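Local structure of putative lipoate-protein ligase A subunit 2 (Thermoplasma acidophilum DSM 1728, 3R07) at residues 51-56 against 67-72. The protein is a putative subunit 2 of lipoate-protein ligase A, a small alpha-beta protein of the family named for the bacterial lipoate protein ligase C-terminus. Residues are numbered along the deposited sequence; the frame is centred on the assembly and turned at random.
Sequences EDMLRG and RDFYNQ
Met53 sets CG opposite its own carbonyl carbon (chi1 -73°) and stays extended beyond it, a reach that carries SD and CE across to Phe69 and Gln72; Phe69 answers with CG anti to the backbone N (chi1 176°). The result is a Met-aromatic contact between helices 46-54 and 62-70, two of the helices that accompany the three-stranded antiparallel sheet of this small alpha-beta fold. The nearest CA atoms across the segments are Met53 CA and Phe69 CA, 8.4 Å apart, and no hydrogen bond joins the two segments. The Met53 and Phe69 side chains cross at about a right angle. Met53 SD approaches the Phe69 ring obliquely, 5.4 Å from the centroid. The ring carbon nearest to Met53 SD is Phe69 CD1, at 4.1 Å. Phe69 is buried, its side chain also touching Ser46, Arg49 and Leu50 of the first helix, whereas Met53 turns partly to the surface and touches Ile65 as well. Just past the second helix, exposed Gln72 comes from the opposite direction and meets the methionine methyl with the end of its amide, a van der Waals contact beside the Met-aromatic pair. On the far side of helix 46-54, Arg55 leaves helical geometry and bridges back to Asp52, NH2 to OD1 at 2.8 Å, while its NH1 pairs with Asp32 on strand 29-36. Glu51 OE2 takes a hydrogen bond from the backbone N of Ile35 on that strand, tying the helix to the sheet. At the outer end of the contact, Met53 CE lies 3.6 Å from Gln72 OE1 and equally far from Gln72 NE2.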
ATOM      1  N   GLU B  51       0.896  19.584   6.747  1.00 64.65           N
ATOM      2  CA  GLU B  51       2.131  20.314   6.488  1.00 64.98           C
ATOM      3  C   GLU B  51       1.860  21.832   6.407  1.00 66.10           C
ATOM      4  O   GLU B  51       2.640  22.638   6.919  1.00 66.38           O
ATOM      5  CB  GLU B  51       2.815  19.809   5.206  1.00 64.70           C
ATOM      6  CG  GLU B  51       3.488  18.441   5.301  1.00 63.57           C
ATOM      7  CD  GLU B  51       3.927  17.913   3.931  1.00 63.61           C
ATOM      8  OE1 GLU B  51       3.384  18.385   2.916  1.00 61.95           O
ATOM      9  OE2 GLU B  51       4.810  17.031   3.854  1.00 60.10           O
ATOM     10  N   ASP B  52       0.758  22.210   5.761  1.00 67.34           N
ATOM     11  CA  ASP B  52       0.379  23.620   5.591  1.00 68.46           C
ATOM     12  C   ASP B  52       0.090  24.310   6.915  1.00 68.90           C
ATOM     13  O   ASP B  52       0.344  25.502   7.067  1.00 68.90           O
ATOM     14  CB  ASP B  52      -0.840  23.745   4.674  1.00 68.58           C
ATOM     15  CG  ASP B  52      -0.502  23.480   3.210  1.00 70.21           C
ATOM     16  OD1 ASP B  52       0.709  23.300   2.910  1.00 70.92           O
ATOM     17  OD2 ASP B  52      -1.443  23.453   2.369  1.00 70.80           O
ATOM     18  N   MET B  53      -0.436  23.543   7.862  1.00 69.45           N
ATOM     19  CA  MET B  53      -0.819  24.059   9.162  1.00 70.31           C
ATOM     20  C   MET B  53       0.397  24.320  10.023  1.00 69.80           C
ATOM     21  O   MET B  53       0.518  25.389  10.604  1.00 70.21           O
ATOM     22  CB  MET B  53      -1.788  23.098   9.851  1.00 70.46           C
ATOM     23  CG  MET B  53      -3.191  23.134   9.228  1.00 70.93           C
ATOM     24  SD  MET B  53      -4.289  21.854   9.870  1.00 72.50           S
ATOM     25  CE  MET B  53      -5.828  22.462   9.157  1.00 72.25           C
ATOM     26  N   LEU B  54       1.304  23.351  10.074  1.00 69.47           N
ATOM     27  CA  LEU B  54       2.559  23.488  10.804  1.00 68.97           C
ATOM     28  C   LEU B  54       3.486  24.590  10.241  1.00 69.12           C
ATOM     29  O   LEU B  54       4.180  25.263  11.006  1.00 69.21           O
ATOM     30  CB  LEU B  54       3.265  22.135  10.896  1.00 68.67           C
ATOM     31  CG  LEU B  54       2.545  21.096  11.762  1.00 68.07           C
ATOM     32  CD1 LEU B  54       2.784  19.657  11.292  1.00 68.05           C
ATOM     33  CD2 LEU B  54       2.934  21.245  13.208  1.00 67.27           C
ATOM     34  N   ARG B  55       3.475  24.779   8.922  1.00 69.08           N
ATOM     35  CA  ARG B  55       4.220  25.851   8.256  1.00 69.15           C
ATOM     36  C   ARG B  55       3.454  27.214   8.195  1.00 70.36           C
ATOM     37  O   ARG B  55       2.386  27.314   7.564  1.00 71.00           O
ATOM     38  CB  ARG B  55       4.595  25.380   6.846  1.00 68.41           C
ATOM     39  CG  ARG B  55       5.655  26.235   6.145  1.00 68.53           C
ATOM     40  CD  ARG B  55       6.033  25.767   4.720  1.00 68.13           C
ATOM     41  NE  ARG B  55       4.851  25.453   3.936  1.00 67.61           N
ATOM     42  CZ  ARG B  55       4.495  24.227   3.560  1.00 67.67           C
ATOM     43  NH1 ARG B  55       5.258  23.191   3.857  1.00 67.48           N
ATOM     44  NH2 ARG B  55       3.373  24.043   2.875  1.00 67.74           N
ATOM     45  N   GLY B  56       3.938  28.267   8.860  1.00 71.05           N
ATOM     46  CA  GLY B  56       4.949  28.218   9.887  1.00 71.96           C
ATOM     47  C   GLY B  56       4.325  28.700  11.178  1.00 72.78           C
ATOM     48  O   GLY B  56       3.986  29.869  11.320  1.00 72.81           O
ATOM     49  N   ARG B  67      -3.910  18.080  17.372  1.00 79.46           N
ATOM     50  CA  ARG B  67      -5.230  17.818  17.942  1.00 78.86           C
ATOM     51  C   ARG B  67      -6.308  18.521  17.138  1.00 77.91           C
ATOM     52  O   ARG B  67      -7.369  17.946  16.914  1.00 77.90           O
ATOM     53  CB  ARG B  67      -5.293  18.223  19.422  1.00 78.89           C
ATOM     54  CG  ARG B  67      -4.287  17.494  20.323  1.00 79.73           C
ATOM     55  CD  ARG B  67      -4.625  17.650  21.828  1.00 80.41           C
ATOM     56  NE  ARG B  67      -3.463  17.464  22.720  1.00 83.71           N
ATOM     57  CZ  ARG B  67      -2.855  16.296  22.977  1.00 84.69           C
ATOM     58  NH1 ARG B  67      -3.264  15.164  22.402  1.00 84.85           N
ATOM     59  NH2 ARG B  67      -1.815  16.258  23.807  1.00 84.16           N
ATOM     60  N   ASP B  68      -6.031  19.746  16.692  1.00 77.01           N
ATOM     61  CA  ASP B  68      -6.962  20.491  15.826  1.00 76.59           C
ATOM     62  C   ASP B  68      -7.270  19.678  14.570  1.00 76.06           C
ATOM     63  O   ASP B  68      -8.427  19.294  14.352  1.00 76.06           O
ATOM     64  CB  ASP B  68      -6.403  21.891  15.479  1.00 76.74           C
ATOM     65  CG  ASP B  68      -6.990  22.490  14.177  1.00 77.95           C
ATOM     66  OD1 ASP B  68      -7.541  21.747  13.336  1.00 79.93           O
ATOM     67  OD2 ASP B  68      -6.872  23.720  13.969  1.00 78.56           O
ATOM     68  N   PHE B  69      -6.218  19.450  13.770  1.00 75.10           N
ATOM     69  CA  PHE B  69      -6.183  18.628  12.552  1.00 74.15           C
ATOM     70  C   PHE B  69      -7.057  17.380  12.619  1.00 74.22           C
ATOM     71  O   PHE B  69      -7.940  17.191  11.774  1.00 73.58           O
ATOM     72  CB  PHE B  69      -4.717  18.242  12.311  1.00 73.99           C
ATOM     73  CG  PHE B  69      -4.475  17.309  11.154  1.00 71.92           C
ATOM     74  CD1 PHE B  69      -4.654  17.734   9.846  1.00 69.87           C
ATOM     75  CD2 PHE B  69      -3.996  16.027  11.385  1.00 70.62           C
ATOM     76  CE1 PHE B  69      -4.398  16.895   8.792  1.00 68.93           C
ATOM     77  CE2 PHE B  69      -3.740  15.175  10.335  1.00 70.56           C
ATOM     78  CZ  PHE B  69      -3.941  15.614   9.030  1.00 70.72           C
ATOM     79  N   TYR B  70      -6.796  16.541  13.621  1.00 74.29           N
ATOM     80  CA  TYR B  70      -7.642  15.394  13.926  1.00 75.01           C
ATOM     81  C   TYR B  70      -9.144  15.732  14.194  1.00 76.07           C
ATOM     82  O   TYR B  70     -10.035  15.020  13.714  1.00 76.65           O
ATOM     83  CB  TYR B  70      -7.046  14.605  15.085  1.00 74.42           C
ATOM     84  CG  TYR B  70      -5.959  13.626  14.694  1.00 74.43           C
ATOM     85  CD1 TYR B  70      -6.243  12.268  14.543  1.00 74.78           C
ATOM     86  CD2 TYR B  70      -4.642  14.042  14.500  1.00 74.95           C
ATOM     87  CE1 TYR B  70      -5.249  11.349  14.196  1.00 74.09           C
ATOM     88  CE2 TYR B  70      -3.632  13.125  14.147  1.00 73.46           C
ATOM     89  CZ  TYR B  70      -3.947  11.783  13.999  1.00 73.74           C
ATOM     90  OH  TYR B  70      -2.973  10.863  13.659  1.00 73.35           O
ATOM     91  N   ASN B  71      -9.428  16.806  14.937  1.00 76.78           N
ATOM     92  CA  ASN B  71     -10.821  17.243  15.165  1.00 77.39           C
ATOM     93  C   ASN B  71     -11.569  17.713  13.902  1.00 77.53           C
ATOM     94  O   ASN B  71     -12.772  18.006  13.968  1.00 77.68           O
ATOM     95  CB  ASN B  71     -10.903  18.330  16.251  1.00 77.45           C
ATOM     96  CG  ASN B  71     -10.302  17.887  17.567  1.00 78.29           C
ATOM     97  OD1 ASN B  71     -10.338  16.708  17.926  1.00 78.89           O
ATOM     98  ND2 ASN B  71      -9.727  18.834  18.292  1.00 79.32           N
ATOM     99  N   GLN B  72     -10.873  17.805  12.766  1.00 77.35           N
ATOM    100  CA  GLN B  72     -11.562  18.004  11.484  1.00 77.56           C
ATOM    101  C   GLN B  72     -11.959  16.662  10.885  1.00 77.10           C
ATOM    102  O   GLN B  72     -12.478  16.610   9.777  1.00 76.96           O
ATOM    103  CB  GLN B  72     -10.724  18.810  10.490  1.00 77.74           C
ATOM    104  CG  GLN B  72     -10.678  20.300  10.789  1.00 79.47           C
ATOM    105  CD  GLN B  72      -9.368  20.934  10.348  1.00 81.51           C
ATOM    106  OE1 GLN B  72      -9.238  21.413   9.217  1.00 81.98           O
ATOM    107  NE2 GLN B  72      -8.387  20.941  11.247  1.00 81.84           N
TER